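Local coordinates for protein vinylacetyl-CoA Delta-isomerase (Nitrosopumilus maritimus SCM1, PDB 6VJR) that binds FAD, a [4Fe-4S] cluster and iron, and probably dehydrates 4-hydroxybutyryl-CoA and isomerises vinylacetyl-CoA, at residues A[33-36]-A[37-41]; A[219-222]-A[223-226]; A[475-478]-A[479-482]. All blocks are in the same frame, centred on the assembly; numbering follows the deposited sequence.

How the contacts relate
Along the chain the three contacts come in series. Contacts 1 and 2 both fall in the HpaB-type N-terminal region, their centres 20 Å apart and nearest atoms about 9 Å apart. Contact 1 opens helix 36-51 and contact 2 leads into strand 224-228; they do not touch, but Met34, Ile35 and Ser38 pack on Tyr228 of that strand, so one strand joins their surroundings. Contact 3 is remote, about 62 Å from either by centres and across the centre of the chain, in the loop after helix 464-475. The first two belong to the region near the cofactors, whereas the third serves the interface with a second subunit of the four-chain assembly.

Contact 1: residues A[33-36]-A[37-41]; sequences PMIR and PSINA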
loop_
_atom_site.group_PDB
_atom_site.type_symbol
_atom_site.label_atom_id
_atom_site.label_comp_id
_atom_site.label_asym_id
_atom_site.label_seq_id
_atom_site.Cartn_x
_atom_site.Cartn_y
_atom_site.Cartn_z
ATOM N N PRO A 33 35.489 5.167 -20.303
ATOM C CA PRO A 33 34.812 5.842 -19.197
ATOM C C PRO A 33 33.422 5.321 -18.836
ATOM O O PRO A 33 32.952 5.530 -17.725
ATOM C CB PRO A 33 34.678 7.289 -19.645
ATOM C CG PRO A 33 35.247 7.379 -21.018
ATOM C CD PRO A 33 35.811 6.056 -21.427
ATOM N N MET A 34 32.757 4.616 -19.748
ATOM C CA MET A 34 31.457 4.063 -19.413
ATOM C C MET A 34 31.582 2.784 -18.600
ATOM O O MET A 34 30.667 2.441 -17.837
ATOM C CB MET A 34 30.628 3.800 -20.672
ATOM C CG MET A 34 29.213 3.381 -20.395
ATOM S SD MET A 34 28.182 3.399 -21.863
ATOM C CE MET A 34 27.102 1.976 -21.579
ATOM N N ILE A 35 32.720 2.111 -18.735
ATOM C CA ILE A 35 32.947 0.801 -18.146
ATOM C C ILE A 35 33.754 0.920 -16.853
ATOM O O ILE A 35 33.560 0.141 -15.911
ATOM C CB ILE A 35 33.618 -0.124 -19.167
ATOM C CG1 ILE A 35 32.805 -0.206 -20.474
ATOM C CG2 ILE A 35 33.900 -1.508 -18.568
ATOM C CD1 ILE A 35 33.440 -1.092 -21.536
ATOM N N ARG A 36 34.649 1.904 -16.776
ATOM C CA ARG A 36 35.559 1.981 -15.654
ATOM C C ARG A 36 34.806 2.052 -14.318
ATOM O O ARG A 36 35.231 1.452 -13.344
ATOM C CB ARG A 36 36.574 3.114 -15.789
ATOM C CG ARG A 36 37.521 3.263 -14.601
ATOM C CD ARG A 36 38.251 1.979 -14.312
ATOM N NE ARG A 36 39.320 2.244 -13.349
ATOM C CZ ARG A 36 40.565 2.577 -13.641
ATOM N NH1 ARG A 36 40.946 2.675 -14.894
ATOM N NH2 ARG A 36 41.409 2.869 -12.679
ATOM N N PRO A 37 33.672 2.759 -14.160
ATOM C CA PRO A 37 33.020 2.794 -12.841
ATOM C C PRO A 37 32.641 1.403 -12.331
ATOM O O PRO A 37 32.703 1.138 -11.140
ATOM C CB PRO A 37 31.786 3.686 -13.081
ATOM C CG PRO A 37 32.259 4.590 -14.217
ATOM C CD PRO A 37 33.027 3.665 -15.127
ATOM N N SER A 38 32.204 0.498 -13.235
ATOM C CA SER A 38 31.893 -0.858 -12.801
ATOM C C SER A 38 33.138 -1.620 -12.327
ATOM O O SER A 38 33.076 -2.419 -11.387
ATOM C CB SER A 38 31.166 -1.617 -13.882
ATOM O OG SER A 38 31.925 -1.902 -15.046
ATOM N N ILE A 39 34.249 -1.387 -12.993
ATOM C CA ILE A 39 35.537 -1.950 -12.578
ATOM C C ILE A 39 35.904 -1.477 -11.179
ATOM O O ILE A 39 36.410 -2.238 -10.358
ATOM C CB ILE A 39 36.582 -1.673 -13.664
ATOM C CG1 ILE A 39 36.249 -2.560 -14.885
ATOM C CG2 ILE A 39 37.994 -1.882 -13.170
ATOM C CD1 ILE A 39 36.961 -2.167 -16.144
ATOM N N ASN A 40 35.763 -0.188 -10.952
ATOM C CA ASN A 40 36.060 0.406 -9.658
ATOM C C ASN A 40 35.255 -0.261 -8.551
ATOM O O ASN A 40 35.758 -0.430 -7.439
ATOM C CB ASN A 40 35.776 1.898 -9.684
ATOM C CG ASN A 40 36.751 2.701 -10.508
ATOM O OD1 ASN A 40 37.871 2.269 -10.794
ATOM N ND2 ASN A 40 36.364 3.906 -10.865
ATOM N N ALA A 41 33.986 -0.547 -8.827
ATOM C CA ALA A 41 33.133 -1.217 -7.853
ATOM C C ALA A 41 33.710 -2.582 -7.518
ATOM O O ALA A 41 33.784 -2.944 -6.349
ATOM C CB ALA A 41 31.712 -1.289 -8.357
HETATM O O HOH W 1 30.371 1.159 -15.487
HETATM O O HOH W 2 40.492 3.181 -9.892
#
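Pro37 lays its ring against the preceding loop: its N has no hydrogen to give back to Pro33 O, and CD takes that place, 3.2 Å from Pro33 O. Ser38 engages a different oxygen with its side chain: OG donates to Ile35 O at 2.8 Å, in the carbonyl plane and on a lone pair. A chi1 of 67°, which tucks OG between the backbone N and the carbonyl carbon, turns the hydroxyl back over the turn, where Asn192 ND2 also bonds it. Ser38 N reaches Ile35 O only weakly and also bonds a water that lies within 2.7 Å of Met34 O. This is the first turn of helix 36-51, entered from the loop after strand 24-25, a place where a proline costs no helical hydrogen bond. The cluster pocket is near: Ser38 O accepts from Gln99 NE2. Ile39 packs both branches backward, CD1 at 4.0 Å from Ile35 CG2 and CG2 at 4.0 Å from Arg36 CD, and Ile9 of helix 5-11 packs against it. Asn40 N bonds Arg36 O at 2.9 Å, and Asn40 OD1 receives Arg36 NE at 2.9 Å. The bend of the arginine at chi2 (55°) brings NE there; OD1 lies in the guanidinium plane, yet the amide stands 76° to it. A second water links Arg36 NH2 to Asn40 OD1.

Contact 2: residues A[219-222]-A[223-226]; sequences ADAK and GVTY
A type II beta turn from Ala221 to Val224 lies in the connection between strands 213-218 and 224-228, and the chain on its two sides is pinned together by Tyr226. Gly223 takes the third position of the turn with phi 98°, a conformation in which any CB would be jammed against Lys222 O. Inside the bend Val224 leans back on Ala221: CG2 sits 3.5 Å from Ala221 O and 4.0 Å from Ala221 CB. The turn lacks its usual closing bond, for Val224 N is buried with no hydrogen-bond partner. Farther down, Tyr226 OH donates to Ala219 O at 2.8 Å, approaching in the carbonyl plane on a lone pair. Ala219 O meets the ring at its edge, near the ring plane, and CE1 passes 3.7 Å from it. With CG opposite the carbonyl carbon (chi1 -59°) the ring reaches across to the other arm, and Val224 CG1 lies over one face, offset toward the rim. Replacing Tyr226 with a phenylalanine would probably leave Ala219 O without this hydroxyl donor and the loop 219-222 less firmly tied to the strand. Around this, Val224 and Tyr226 pack on Ile257 of strand 254-259, the antiparallel neighbour of 224-228, and Tyr226 also touches Val19 of the parallel strand 19-21. Strand 213-218 belongs to a different, four-stranded sheet, so the connection carries the chain from one sheet to the other.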
loop_
_atom_site.group_PDB
_atom_site.type_symbol
_atom_site.label_atom_id
_atom_site.label_comp_id
_atom_site.label_asym_id
_atom_site.label_seq_id
_atom_site.Cartn_x
_atom_site.Cartn_y
_atom_site.Cartn_z
ATOM N N ALA A 219 37.000 -15.757 -19.268
ATOM C CA ALA A 219 36.322 -14.648 -19.918
ATOM C C ALA A 219 36.875 -14.414 -21.319
ATOM O O ALA A 219 36.168 -13.873 -22.149
ATOM C CB ALA A 219 36.473 -13.377 -19.114
ATOM N N ASP A 220 38.134 -14.808 -21.575
ATOM C CA ASP A 220 38.763 -14.650 -22.894
ATOM C C ASP A 220 38.630 -15.882 -23.797
ATOM O O ASP A 220 39.364 -15.972 -24.766
ATOM C CB ASP A 220 40.229 -14.254 -22.771
ATOM C CG ASP A 220 41.164 -15.259 -22.133
ATOM O OD1 ASP A 220 40.654 -16.316 -21.679
ATOM O OD2 ASP A 220 42.414 -14.984 -22.135
ATOM N N ALA A 221 37.713 -16.822 -23.495
ATOM C CA ALA A 221 37.484 -17.988 -24.333
ATOM C C ALA A 221 37.193 -17.611 -25.783
ATOM O O ALA A 221 36.454 -16.665 -26.047
ATOM C CB ALA A 221 36.350 -18.794 -23.781
ATOM N N LYS A 222 37.727 -18.430 -26.701
ATOM C CA LYS A 222 37.418 -18.290 -28.126
ATOM C C LYS A 222 35.946 -18.620 -28.377
ATOM O O LYS A 222 35.397 -19.533 -27.779
ATOM C CB LYS A 222 38.368 -19.198 -28.923
ATOM C CG LYS A 222 39.802 -18.705 -28.808
ATOM C CD LYS A 222 40.069 -17.236 -29.142
ATOM C CE LYS A 222 41.535 -16.869 -29.102
ATOM N NZ LYS A 222 41.723 -15.423 -29.235
ATOM N N GLY A 223 35.301 -17.845 -29.244
ATOM C CA GLY A 223 33.928 -18.096 -29.651
ATOM C C GLY A 223 32.917 -17.244 -28.886
ATOM O O GLY A 223 31.717 -17.324 -29.151
ATOM N N VAL A 224 33.404 -16.410 -27.963
ATOM C CA VAL A 224 32.553 -15.557 -27.143
ATOM C C VAL A 224 32.552 -14.152 -27.718
ATOM O O VAL A 224 33.594 -13.592 -28.033
ATOM C CB VAL A 224 33.027 -15.495 -25.681
ATOM C CG1 VAL A 224 32.131 -14.579 -24.858
ATOM C CG2 VAL A 224 33.120 -16.887 -25.036
ATOM N N THR A 225 31.350 -13.587 -27.828
ATOM C CA THR A 225 31.173 -12.178 -28.130
ATOM C C THR A 225 30.332 -11.554 -27.014
ATOM O O THR A 225 29.318 -12.138 -26.613
ATOM C CB THR A 225 30.453 -12.014 -29.473
ATOM O OG1 THR A 225 31.133 -12.702 -30.535
ATOM C CG2 THR A 225 30.294 -10.542 -29.804
ATOM N N TYR A 226 30.756 -10.370 -26.553
ATOM C CA TYR A 226 30.014 -9.598 -25.555
ATOM C C TYR A 226 29.390 -8.389 -26.225
ATOM O O TYR A 226 30.086 -7.653 -26.941
ATOM C CB TYR A 226 30.915 -9.104 -24.416
ATOM C CG TYR A 226 31.618 -10.197 -23.646
ATOM C CD1 TYR A 226 32.854 -10.662 -24.067
ATOM C CD2 TYR A 226 31.062 -10.778 -22.519
ATOM C CE1 TYR A 226 33.533 -11.655 -23.370
ATOM C CE2 TYR A 226 31.732 -11.766 -21.813
ATOM C CZ TYR A 226 32.968 -12.214 -22.240
ATOM O OH TYR A 226 33.569 -13.200 -21.502
#

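Contact 3: residues A[475-478]-A[479-482]; sequences AGIT and NDVE
Asp480 folds back onto Ile477 in the loop that leaves helix 464-475, just past the Schellman motif in which Gly476, at positive phi, ends that helix. From CB the carboxylate is aimed by chi1 of 69°, which sets CG between the backbone N and the carbonyl carbon. CG comes to 4.2 Å from Ile477 CG2. Beyond it OD1 meets the same methyl more closely, 3.4 Å from Ile477 CG2, the two side chains slanting across one another. This is van der Waals contact of an oxygen with a methyl branch; the charge is answered elsewhere, OD1 by a salt bridge to Lys472 NZ on the helix just ended. The other oxygen, OD2, accepts a hydrogen bond from Tyr313 OH of the second subunit, so the two oxygens are shared between the chain's own helix and a neighbouring chain. Such partners probably help to keep the group ionised. The next residue back looks to the same interface: Asn479 bonds Asn420 ND2 of the second subunit through OD1 and Asp417 OD2 of that subunit through ND2. No hydrogen bond joins 475-478 to 479-482; the polar ends of Asn479 and Asp480 find their partners outside them. Ile477 also packs on the Lys472 side chain, while Val481 leans on Asn469 as the chain runs back along the helix. Val481 CG2, held beside its own backbone N, touches two carbonyls, at 3.8 Å from Ile477 O and 4.0 Å from Thr478 O.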
loop_
_atom_site.group_PDB
_atom_site.type_symbol
_atom_site.label_atom_id
_atom_site.label_comp_id
_atom_site.label_asym_id
_atom_site.label_seq_id
_atom_site.Cartn_x
_atom_site.Cartn_y
_atom_site.Cartn_z
ATOM N N ALA A 475 -11.701 -24.528 15.224
ATOM C CA ALA A 475 -13.114 -24.349 14.889
ATOM C C ALA A 475 -13.989 -25.505 15.392
ATOM O O ALA A 475 -15.205 -25.485 15.222
ATOM C CB ALA A 475 -13.252 -24.224 13.401
ATOM N N GLY A 476 -13.326 -26.576 15.879
ATOM C CA GLY A 476 -13.996 -27.781 16.315
ATOM C C GLY A 476 -14.494 -28.661 15.174
ATOM O O GLY A 476 -15.445 -29.442 15.349
ATOM N N ILE A 477 -13.769 -28.611 14.065
ATOM C CA ILE A 477 -14.005 -29.481 12.929
ATOM C C ILE A 477 -13.095 -30.702 13.062
ATOM O O ILE A 477 -11.874 -30.576 13.101
ATOM C CB ILE A 477 -13.695 -28.722 11.637
ATOM C CG1 ILE A 477 -14.690 -27.596 11.410
ATOM C CG2 ILE A 477 -13.663 -29.703 10.468
ATOM C CD1 ILE A 477 -14.267 -26.586 10.348
ATOM N N THR A 478 -13.718 -31.878 13.100
ATOM C CA THR A 478 -12.978 -33.102 13.337
ATOM C C THR A 478 -13.202 -34.190 12.295
ATOM O O THR A 478 -12.402 -35.118 12.270
ATOM C CB THR A 478 -13.294 -33.636 14.737
ATOM O OG1 THR A 478 -14.678 -34.004 14.755
ATOM C CG2 THR A 478 -12.924 -32.633 15.813
ATOM N N ASN A 479 -14.238 -34.117 11.452
ATOM C CA ASN A 479 -14.609 -35.282 10.666
ATOM C C ASN A 479 -14.118 -35.277 9.219
ATOM O O ASN A 479 -14.493 -36.187 8.486
ATOM C CB ASN A 479 -16.111 -35.535 10.725
ATOM C CG ASN A 479 -16.939 -34.528 9.972
ATOM O OD1 ASN A 479 -16.403 -33.669 9.281
ATOM N ND2 ASN A 479 -18.251 -34.623 10.108
ATOM N N ASP A 480 -13.354 -34.275 8.774
ATOM C CA ASP A 480 -12.874 -34.240 7.396
ATOM C C ASP A 480 -11.410 -33.809 7.333
ATOM O O ASP A 480 -10.934 -33.324 6.297
ATOM C CB ASP A 480 -13.714 -33.327 6.521
ATOM C CG ASP A 480 -13.565 -31.854 6.866
ATOM O OD1 ASP A 480 -12.816 -31.556 7.799
ATOM O OD2 ASP A 480 -14.211 -31.026 6.211
ATOM N N VAL A 481 -10.691 -34.025 8.426
ATOM C CA VAL A 481 -9.291 -33.663 8.495
ATOM C C VAL A 481 -8.481 -34.611 7.614
ATOM O O VAL A 481 -8.563 -35.817 7.782
ATOM C CB VAL A 481 -8.831 -33.657 9.956
ATOM C CG1 VAL A 481 -7.325 -33.402 10.094
ATOM C CG2 VAL A 481 -9.639 -32.664 10.784
ATOM N N GLU A 482 -7.665 -34.037 6.715
ATOM C CA GLU A 482 -6.810 -34.799 5.808
ATOM C C GLU A 482 -5.331 -34.581 6.157
ATOM O O GLU A 482 -4.929 -33.486 6.553
ATOM C CB GLU A 482 -7.031 -34.356 4.364
ATOM C CG GLU A 482 -8.497 -34.437 3.937
ATOM C CD GLU A 482 -8.759 -35.142 2.614
ATOM O OE1 GLU A 482 -8.241 -36.262 2.407
ATOM O OE2 GLU A 482 -9.536 -34.597 1.811
#